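Local coordinates for protein MerB2 (Bacillus megaterium, PDB 5C17) that probably cleaves the carbon-mercury bond of organomercurials as an alkylmercury lyase, and binds a mercury(II) ion, at residues A63-I68 with D155-W160. Residues are numbered along the deposited sequence; the frame is centred on the assembly and turned at random. Where two conformers were deposited one is given.
Sequences AQRQMI and DSEAPW. With DTV ((2S,3S)-1,4-dimercaptobutane-2,3-diol), chain D.
Trp160 is sandwiched between Met67 and the bound dithiol DTV. From CB outward, the side chain first meets the backbone: CB lies 3.3 Å from Gln66 O, near DTV O2. At CG and CD2 the DTV carbon C2 comes over one face. CD1 and NE1 take Met67 CG on the opposite face, 3.7 Å from the centroid of the five-membered ring and 5° off its normal, a CH-pi contact. Met67 SD stands oblique to the same ring, and CE, swung round by the bent last torsion (chi3 66°), reaches toward CZ2. Across the six-membered ring DTV O3 lies over CE2, CE3, CZ2 and CH2 and comes closest to CZ3, at 3.4 Å. An alanine in place of Trp160 would probably open a gap between Met67 and the dithiol, leaving both without the flat surface they pack on. The Trp160 backbone is fixed too: its N donates to Arg65 O (3.0 Å), an oxygen that also receives the CA-H of Pro159. Arg65 runs extended from CG to NE, carrying its guanidinium to the loop. There NH1 donates to Ser156 O (3.0 Å), in both the carbonyl and guanidinium planes, and a water bridges NH1 to Ala158 O. NH2 forms a salt bridge with Glu157 OE2 (3.0 Å), arriving from above the carboxylate plane; Lys17 shares that oxygen. Gln66 OE1 rests on Pro159 CB at 3.4 Å. Thus the Schellman motif ending helix 52-64 packs against the N-cap of helix 160-164, behind a tryptophan wall of the ligand pocket, which includes the mercury-binding Cys102 and Cys165.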
ATOM      1  N   ALA A  63       3.535   4.334  13.442  1.00  8.91           N
ATOM      2  CA  ALA A  63       2.313   5.120  13.356  1.00  9.97           C
ATOM      3  C   ALA A  63       2.597   6.581  12.951  1.00 10.08           C
ATOM      4  O   ALA A  63       1.860   7.165  12.148  1.00 10.97           O
ATOM      5  CB  ALA A  63       1.529   5.045  14.650  1.00 11.36           C
ATOM      6  N   GLN A  64       3.666   7.161  13.491  0.55 10.41           N
ATOM      7  CA  GLN A  64       4.074   8.514  13.113  0.55 11.50           C
ATOM      8  C   GLN A  64       4.362   8.585  11.612  0.55 10.36           C
ATOM      9  O   GLN A  64       3.981   9.549  10.942  0.55 11.73           O
ATOM     10  CB  GLN A  64       5.311   8.969  13.908  0.55 13.93           C
ATOM     11  CG  GLN A  64       5.042   9.282  15.380  0.55 16.42           C
ATOM     12  CD  GLN A  64       6.307   9.572  16.201  0.55 18.43           C
ATOM     13  OE1 GLN A  64       7.380   8.993  15.968  0.55 19.15           O
ATOM     14  NE2 GLN A  64       6.173  10.469  17.178  0.55 20.25           N
ATOM     15  N   ARG A  65       5.005   7.543  11.084  1.00  9.79           N
ATOM     16  CA  ARG A  65       5.342   7.463   9.661  1.00  9.84           C
ATOM     17  C   ARG A  65       4.138   7.032   8.817  1.00  9.60           C
ATOM     18  O   ARG A  65       4.220   6.960   7.601  1.00 10.59           O
ATOM     19  CB  ARG A  65       6.489   6.470   9.451  1.00 10.87           C
ATOM     20  CG  ARG A  65       7.820   6.958   9.973  1.00 10.75           C
ATOM     21  CD  ARG A  65       8.917   5.928   9.756  1.00 12.21           C
ATOM     22  NE  ARG A  65      10.252   6.457  10.004  1.00 14.85           N
ATOM     23  CZ  ARG A  65      10.964   7.117   9.105  1.00 16.97           C
ATOM     24  NH1 ARG A  65      10.469   7.325   7.896  1.00 18.40           N
ATOM     25  NH2 ARG A  65      12.172   7.566   9.418  1.00 18.91           N
ATOM     26  N   GLN A  66       3.018   6.780   9.476  1.00  9.37           N
ATOM     27  CA  GLN A  66       1.794   6.302   8.832  1.00  9.83           C
ATOM     28  C   GLN A  66       2.062   5.083   7.947  1.00  8.59           C
ATOM     29  O   GLN A  66       1.435   4.893   6.911  1.00  9.68           O
ATOM     30  CB  GLN A  66       1.106   7.428   8.066  1.00 11.34           C
ATOM     31  CG  GLN A  66       0.761   8.599   8.951  1.00 12.36           C
ATOM     32  CD  GLN A  66       0.013   9.702   8.225  1.00 15.73           C
ATOM     33  OE1 GLN A  66       0.046   9.800   7.009  1.00 17.26           O
ATOM     34  NE2 GLN A  66      -0.667  10.539   8.985  1.00 19.23           N
ATOM     35  N   MET A  67       2.994   4.253   8.412  1.00  8.53           N
ATOM     36  CA  MET A  67       3.232   2.933   7.839  1.00  8.25           C
ATOM     37  C   MET A  67       2.293   1.885   8.398  1.00  8.48           C
ATOM     38  O   MET A  67       2.151   0.803   7.821  1.00  8.88           O
ATOM     39  CB  MET A  67       4.680   2.517   8.060  1.00  9.06           C
ATOM     40  CG  MET A  67       5.644   3.326   7.214  1.00 10.11           C
ATOM     41  SD  MET A  67       7.374   3.019   7.588  1.00 12.36           S
ATOM     42  CE  MET A  67       7.490   1.315   7.066  1.00 13.91           C
ATOM     43  N   ILE A  68       1.668   2.227   9.518  1.00  9.32           N
ATOM     44  CA  ILE A  68       0.515   1.516  10.059  1.00  9.74           C
ATOM     45  C   ILE A  68      -0.532   2.568  10.383  1.00 10.30           C
ATOM     46  O   ILE A  68      -0.204   3.751  10.559  1.00 11.36           O
ATOM     47  CB  ILE A  68       0.851   0.675  11.317  1.00 10.56           C
ATOM     48  CG1 ILE A  68       1.271   1.574  12.489  1.00 10.77           C
ATOM     49  CG2 ILE A  68       1.936  -0.349  10.999  1.00 11.17           C
ATOM     50  CD1 ILE A  68       1.512   0.821  13.776  1.00 12.77           C
ATOM     51  N   ASP A 155       9.977   9.035  -1.070  1.00 21.10           N
ATOM     52  CA  ASP A 155      10.472   9.980  -0.029  1.00 25.38           C
ATOM     53  C   ASP A 155      10.583   9.088   1.245  1.00 24.35           C
ATOM     54  O   ASP A 155       9.627   8.635   1.719  1.00 23.57           O
ATOM     55  CB  ASP A 155       9.417  11.140   0.071  1.00 29.50           C
ATOM     56  CG  ASP A 155       9.723  12.252   1.086  1.00 32.59           C
ATOM     57  OD1 ASP A 155      10.251  12.039   2.160  1.00 33.85           O
ATOM     58  OD2 ASP A 155       9.284  13.381   0.839  1.00 33.60           O
ATOM     59  N   SER A 156      11.750   8.815   1.697  1.00 25.60           N
ATOM     60  CA  SER A 156      11.975   8.020   2.916  1.00 25.55           C
ATOM     61  C   SER A 156      11.529   8.668   4.218  1.00 24.61           C
ATOM     62  O   SER A 156      11.458   7.991   5.197  1.00 27.26           O
ATOM     63  CB  SER A 156      13.410   7.728   3.086  1.00 26.75           C
ATOM     64  OG  SER A 156      14.091   8.864   3.382  1.00 27.25           O
ATOM     65  N   GLU A 157      11.175   9.942   4.193  1.00 24.72           N
ATOM     66  CA  GLU A 157      10.680  10.574   5.403  1.00 24.36           C
ATOM     67  C   GLU A 157       9.208  10.930   5.315  1.00 25.59           C
ATOM     68  O   GLU A 157       8.620  11.340   6.295  1.00 27.50           O
ATOM     69  CB  GLU A 157      11.518  11.809   5.728  1.00 24.29           C
ATOM     70  CG  GLU A 157      12.859  11.468   6.320  1.00 24.23           C
ATOM     71  CD  GLU A 157      12.760  10.782   7.679  1.00 23.92           C
ATOM     72  OE1 GLU A 157      11.988  11.238   8.551  1.00 24.97           O
ATOM     73  OE2 GLU A 157      13.468   9.775   7.883  1.00 23.54           O
ATOM     74  N   ALA A 158       8.610  10.737   4.144  1.00 24.97           N
ATOM     75  CA  ALA A 158       7.221  11.086   3.941  1.00 24.72           C
ATOM     76  C   ALA A 158       6.340  10.040   4.594  1.00 22.41           C
ATOM     77  O   ALA A 158       6.628   8.859   4.486  1.00 23.71           O
ATOM     78  CB  ALA A 158       6.915  11.167   2.456  1.00 25.68           C
ATOM     79  N   PRO A 159       5.275  10.479   5.274  1.00 21.16           N
ATOM     80  CA  PRO A 159       4.334   9.486   5.778  1.00 19.03           C
ATOM     81  C   PRO A 159       3.591   8.798   4.634  1.00 16.87           C
ATOM     82  O   PRO A 159       3.403   9.400   3.566  1.00 17.33           O
ATOM     83  CB  PRO A 159       3.375  10.309   6.644  1.00 20.05           C
ATOM     84  CG  PRO A 159       3.472  11.697   6.121  1.00 23.42           C
ATOM     85  CD  PRO A 159       4.868  11.858   5.612  1.00 22.80           C
ATOM     86  N   TRP A 160       3.170   7.559   4.849  1.00 13.84           N
ATOM     87  CA  TRP A 160       2.555   6.769   3.788  1.00 12.08           C
ATOM     88  C   TRP A 160       1.030   7.011   3.707  1.00 10.70           C
ATOM     89  O   TRP A 160       0.560   7.722   2.822  1.00 10.89           O
ATOM     90  CB  TRP A 160       2.823   5.268   3.972  1.00 12.40           C
ATOM     91  CG  TRP A 160       4.253   4.753   3.817  1.00 13.42           C
ATOM     92  CD1 TRP A 160       5.421   5.422   4.071  1.00 15.57           C
ATOM     93  CD2 TRP A 160       4.636   3.421   3.410  1.00 13.81           C
ATOM     94  NE1 TRP A 160       6.506   4.598   3.804  1.00 16.95           N
ATOM     95  CE2 TRP A 160       6.046   3.367   3.406  1.00 15.30           C
ATOM     96  CE3 TRP A 160       3.911   2.268   3.044  1.00 13.13           C
ATOM     97  CZ2 TRP A 160       6.748   2.206   3.058  1.00 15.58           C
ATOM     98  CZ3 TRP A 160       4.619   1.128   2.676  1.00 14.84           C
ATOM     99  CH2 TRP A 160       6.020   1.108   2.690  1.00 15.35           C
TER
HETATM  100  S1  DTV D 303       6.822   7.024   0.341  0.77 23.21           S
HETATM  101  C1  DTV D 303       6.057   5.631  -0.489  0.77 22.49           C
HETATM  102  C2  DTV D 303       4.852   5.075   0.251  0.77 21.80           C
HETATM  103  O2  DTV D 303       3.819   6.020   0.257  0.77 22.67           O
HETATM  104  C3  DTV D 303       4.301   3.780  -0.356  0.77 22.61           C
HETATM  105  O3  DTV D 303       5.287   2.771  -0.266  0.77 23.97           O
HETATM  106  C4  DTV D 303       3.871   3.926  -1.806  0.77 22.61           C
HETATM  107  S4  DTV D 303       2.710   2.659  -2.304  0.77 22.58           S
HETATM  108  O   HOH W   1       8.188   6.858   6.565  1.00 28.10           O